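Local structure of glutathione s-transferase III (Zea mays, 1AW9) at residues A[107-118]-A[171-180]. The protein probably conjugates reduced glutathione to hydrophobic electrophiles, including certain herbicides, with release of halide from halogenated substrates. Residues are numbered along the deposited sequence; the frame is centred on the assembly and turned at random.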
loop_
_atom_site.group_PDB
_atom_site.type_symbol
_atom_site.label_atom_id
_atom_site.label_comp_id
_atom_site.label_asym_id
_atom_site.label_seq_id
_atom_site.Cartn_x
_atom_site.Cartn_y
_atom_site.Cartn_z
ATOM N N TYR A 107 12.229 15.045 -8.034
ATOM C CA TYR A 107 10.998 14.764 -8.759
ATOM C C TYR A 107 10.056 13.739 -8.115
ATOM O O TYR A 107 8.904 14.066 -7.804
ATOM C CB TYR A 107 11.286 14.375 -10.229
ATOM C CG TYR A 107 10.021 14.099 -11.014
ATOM C CD1 TYR A 107 9.152 15.131 -11.320
ATOM C CD2 TYR A 107 9.671 12.811 -11.366
ATOM C CE1 TYR A 107 7.936 14.893 -11.955
ATOM C CE2 TYR A 107 8.436 12.544 -12.013
ATOM C CZ TYR A 107 7.564 13.601 -12.305
ATOM O OH TYR A 107 6.311 13.418 -12.914
ATOM N N PRO A 108 10.560 12.527 -7.811
ATOM C CA PRO A 108 9.685 11.521 -7.201
ATOM C C PRO A 108 9.011 11.914 -5.898
ATOM O O PRO A 108 8.080 11.272 -5.472
ATOM C CB PRO A 108 10.601 10.314 -7.029
ATOM C CG PRO A 108 11.708 10.568 -8.041
ATOM C CD PRO A 108 11.949 12.037 -7.829
ATOM N N ASN A 109 9.526 12.935 -5.240
ATOM C CA ASN A 109 8.928 13.383 -3.996
ATOM C C ASN A 109 8.095 14.629 -4.206
ATOM O O ASN A 109 7.055 14.789 -3.548
ATOM C CB ASN A 109 10.005 13.580 -2.939
ATOM C CG ASN A 109 10.590 12.267 -2.503
ATOM O OD1 ASN A 109 9.874 11.431 -1.973
ATOM N ND2 ASN A 109 11.873 12.051 -2.759
ATOM N N ALA A 110 8.509 15.474 -5.151
ATOM C CA ALA A 110 7.779 16.707 -5.444
ATOM C C ALA A 110 6.486 16.437 -6.166
ATOM O O ALA A 110 5.476 17.053 -5.842
ATOM C CB ALA A 110 8.628 17.654 -6.270
ATOM N N SER A 111 6.478 15.531 -7.145
ATOM C CA SER A 111 5.226 15.285 -7.862
ATOM C C SER A 111 4.068 14.732 -7.042
ATOM O O SER A 111 2.930 15.165 -7.247
ATOM C CB SER A 111 5.425 14.435 -9.113
ATOM O OG SER A 111 6.129 13.262 -8.798
ATOM N N PRO A 112 4.295 13.700 -6.174
ATOM C CA PRO A 112 3.155 13.197 -5.389
ATOM C C PRO A 112 2.515 14.309 -4.582
ATOM O O PRO A 112 1.309 14.321 -4.410
ATOM C CB PRO A 112 3.804 12.190 -4.456
ATOM C CG PRO A 112 4.901 11.636 -5.276
ATOM C CD PRO A 112 5.473 12.830 -5.991
ATOM N N LEU A 113 3.331 15.232 -4.081
ATOM C CA LEU A 113 2.841 16.339 -3.275
ATOM C C LEU A 113 1.962 17.283 -4.101
ATOM O O LEU A 113 0.925 17.747 -3.637
ATOM C CB LEU A 113 4.012 17.103 -2.641
ATOM C CG LEU A 113 4.783 16.367 -1.540
ATOM C CD1 LEU A 113 5.892 17.244 -1.023
ATOM C CD2 LEU A 113 3.880 15.991 -0.399
ATOM N N VAL A 114 2.387 17.575 -5.326
ATOM C CA VAL A 114 1.623 18.459 -6.218
ATOM C C VAL A 114 0.354 17.751 -6.633
ATOM O O VAL A 114 -0.713 18.352 -6.681
ATOM C CB VAL A 114 2.447 18.847 -7.462
ATOM C CG1 VAL A 114 1.547 19.409 -8.527
ATOM C CG2 VAL A 114 3.521 19.857 -7.050
ATOM N N PHE A 115 0.453 16.450 -6.833
ATOM C CA PHE A 115 -0.692 15.674 -7.212
ATOM C C PHE A 115 -1.786 15.574 -6.143
ATOM O O PHE A 115 -2.973 15.689 -6.446
ATOM C CB PHE A 115 -0.301 14.277 -7.610
ATOM C CG PHE A 115 -1.473 13.420 -7.786
ATOM C CD1 PHE A 115 -2.349 13.664 -8.836
ATOM C CD2 PHE A 115 -1.814 12.484 -6.814
ATOM C CE1 PHE A 115 -3.553 13.003 -8.921
ATOM C CE2 PHE A 115 -3.017 11.814 -6.889
ATOM C CZ PHE A 115 -3.895 12.078 -7.947
ATOM N N GLN A 116 -1.405 15.235 -4.919
ATOM C CA GLN A 116 -2.365 15.118 -3.834
ATOM C C GLN A 116 -2.943 16.465 -3.362
ATOM O O GLN A 116 -4.122 16.558 -3.025
ATOM C CB GLN A 116 -1.711 14.426 -2.638
ATOM C CG GLN A 116 -1.306 13.023 -2.869
ATOM C CD GLN A 116 -2.481 12.135 -3.006
ATOM O OE1 GLN A 116 -3.537 12.397 -2.436
ATOM N NE2 GLN A 116 -2.334 11.078 -3.762
ATOM N N LEU A 117 -2.107 17.497 -3.312
ATOM C CA LEU A 117 -2.539 18.785 -2.791
ATOM C C LEU A 117 -3.145 19.761 -3.793
ATOM O O LEU A 117 -3.856 20.675 -3.382
ATOM C CB LEU A 117 -1.374 19.463 -2.035
ATOM C CG LEU A 117 -0.708 18.674 -0.906
ATOM C CD1 LEU A 117 0.629 19.292 -0.509
ATOM C CD2 LEU A 117 -1.649 18.615 0.271
ATOM N N LEU A 118 -2.863 19.580 -5.089
ATOM C CA LEU A 118 -3.388 20.465 -6.138
ATOM C C LEU A 118 -4.361 19.836 -7.117
ATOM O O LEU A 118 -5.429 20.393 -7.365
ATOM C CB LEU A 118 -2.260 21.068 -6.946
ATOM C CG LEU A 118 -1.523 22.207 -6.273
ATOM C CD1 LEU A 118 -0.448 22.693 -7.214
ATOM C CD2 LEU A 118 -2.496 23.322 -5.955
ATOM N N TYR A 171 8.336 22.387 -10.988
ATOM C CA TYR A 171 7.906 21.767 -9.758
ATOM C C TYR A 171 8.102 22.639 -8.529
ATOM O O TYR A 171 7.281 22.574 -7.615
ATOM C CB TYR A 171 8.454 20.362 -9.613
ATOM C CG TYR A 171 7.509 19.344 -10.245
ATOM C CD1 TYR A 171 6.424 18.834 -9.527
ATOM C CD2 TYR A 171 7.684 18.907 -11.566
ATOM C CE1 TYR A 171 5.548 17.922 -10.099
ATOM C CE2 TYR A 171 6.797 17.983 -12.150
ATOM C CZ TYR A 171 5.740 17.502 -11.400
ATOM O OH TYR A 171 4.875 16.570 -11.942
ATOM N N LEU A 172 9.113 23.515 -8.518
ATOM C CA LEU A 172 9.297 24.426 -7.392
ATOM C C LEU A 172 8.111 25.403 -7.410
ATOM O O LEU A 172 7.535 25.750 -6.369
ATOM C CB LEU A 172 10.618 25.193 -7.514
ATOM C CG LEU A 172 11.897 24.497 -7.051
ATOM C CD1 LEU A 172 13.027 25.431 -7.336
ATOM C CD2 LEU A 172 11.876 24.140 -5.565
ATOM N N LEU A 173 7.740 25.822 -8.617
ATOM C CA LEU A 173 6.616 26.727 -8.840
ATOM C C LEU A 173 5.335 26.125 -8.268
ATOM O O LEU A 173 4.663 26.738 -7.449
ATOM C CB LEU A 173 6.469 27.008 -10.348
ATOM C CG LEU A 173 5.488 28.075 -10.824
ATOM C CD1 LEU A 173 4.074 27.536 -10.884
ATOM C CD2 LEU A 173 5.558 29.303 -9.920
ATOM N N TYR A 174 4.998 24.912 -8.676
ATOM C CA TYR A 174 3.782 24.272 -8.171
ATOM C C TYR A 174 3.832 24.001 -6.671
ATOM O O TYR A 174 2.837 24.203 -5.986
ATOM C CB TYR A 174 3.470 23.005 -8.966
ATOM C CG TYR A 174 2.858 23.314 -10.310
ATOM C CD1 TYR A 174 3.602 23.936 -11.306
ATOM C CD2 TYR A 174 1.522 23.014 -10.579
ATOM C CE1 TYR A 174 3.033 24.256 -12.547
ATOM C CE2 TYR A 174 0.946 23.325 -11.813
ATOM C CZ TYR A 174 1.706 23.942 -12.796
ATOM O OH TYR A 174 1.169 24.199 -14.038
ATOM N N LEU A 175 4.985 23.559 -6.165
ATOM C CA LEU A 175 5.163 23.307 -4.738
ATOM C C LEU A 175 4.827 24.580 -3.951
ATOM O O LEU A 175 4.227 24.498 -2.875
ATOM C CB LEU A 175 6.610 22.968 -4.436
ATOM C CG LEU A 175 7.036 21.608 -3.893
ATOM C CD1 LEU A 175 8.330 21.842 -3.122
ATOM C CD2 LEU A 175 6.001 21.038 -2.941
ATOM N N SER A 176 5.235 25.746 -4.477
ATOM C CA SER A 176 4.977 27.022 -3.807
ATOM C C SER A 176 3.498 27.363 -3.646
ATOM O O SER A 176 3.145 28.135 -2.768
ATOM C CB SER A 176 5.711 28.174 -4.482
ATOM O OG SER A 176 5.135 28.474 -5.731
ATOM N N LYS A 177 2.637 26.755 -4.451
ATOM C CA LYS A 177 1.197 26.977 -4.356
ATOM C C LYS A 177 0.506 25.982 -3.437
ATOM O O LYS A 177 -0.716 25.965 -3.348
ATOM C CB LYS A 177 0.572 26.919 -5.733
ATOM C CG LYS A 177 1.121 28.025 -6.520
ATOM C CD LYS A 177 0.666 28.041 -7.925
ATOM C CE LYS A 177 1.229 29.306 -8.571
ATOM N NZ LYS A 177 1.198 30.482 -7.614
ATOM N N THR A 178 1.282 25.149 -2.751
ATOM C CA THR A 178 0.687 24.173 -1.845
ATOM C C THR A 178 1.012 24.549 -0.421
ATOM O O THR A 178 1.883 25.393 -0.147
ATOM C CB THR A 178 1.281 22.716 -2.011
ATOM O OG1 THR A 178 2.613 22.670 -1.498
ATOM C CG2 THR A 178 1.308 22.279 -3.426
ATOM N N PRO A 179 0.359 23.870 0.516
ATOM C CA PRO A 179 0.587 24.096 1.939
ATOM C C PRO A 179 1.988 23.595 2.297
ATOM O O PRO A 179 2.370 23.652 3.451
ATOM C CB PRO A 179 -0.450 23.194 2.600
ATOM C CG PRO A 179 -1.574 23.154 1.593
ATOM C CD PRO A 179 -0.861 23.079 0.275
ATOM N N LYS A 180 2.704 22.977 1.362
ATOM C CA LYS A 180 4.027 22.500 1.673
ATOM C C LYS A 180 5.054 23.419 1.107
ATOM O O LYS A 180 6.219 23.063 1.015
ATOM C CB LYS A 180 4.256 21.092 1.153
ATOM C CG LYS A 180 3.437 20.045 1.836
ATOM C CD LYS A 180 3.711 20.021 3.323
ATOM C CE LYS A 180 2.809 19.058 4.042
ATOM N NZ LYS A 180 3.147 18.918 5.500
#
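In the all-helical C-terminal domain of this phi-class transferase, helix 92-122 packs against helix 169-176 by a knob-into-hole contact, the ring of Tyr171 sitting among Tyr107, Ala110, Ser111 and Val114. The two helix segments run the same way, 39° apart. Tyr107 sends its CE1 edge onto the face of Tyr171 in an offset edge-to-face pair, with planes at 83° and CE1 3.3 Å from Tyr171 CE2. Its CG lies anti to the backbone N (chi1 -179°), which brings the ring across to Tyr171, while its OH is hydrogen-bonded to ND2 of Asn13, a probable glutathione-binding residue. Tyr171 CE1 comes within 3.5 Å of Ser111 CA. An alanine in place of Tyr171 would probably leave a gap among these four residues and the edge of Tyr107 without its aromatic face. One turn on, Val114 puts CG2 3.7 Å from Tyr174 CB, and the Leu118 side chain meets that of Tyr174 at about a right angle, Leu118 CD1 3.9 Å from Tyr174 CD2. Past the end of helix 169-176, Leu117 CD1 is met by Thr178 CB at 3.8 Å and Lys180 CG at 3.7 Å. Thr178 OG1 accepts from Lys180 N, an ST turn, and donates to Leu175 O, so two bonds hold the hydroxyl. Cohesion between the segments thus rests on apolar and aromatic packing, while Tyr107 OH links to the probable glutathione site.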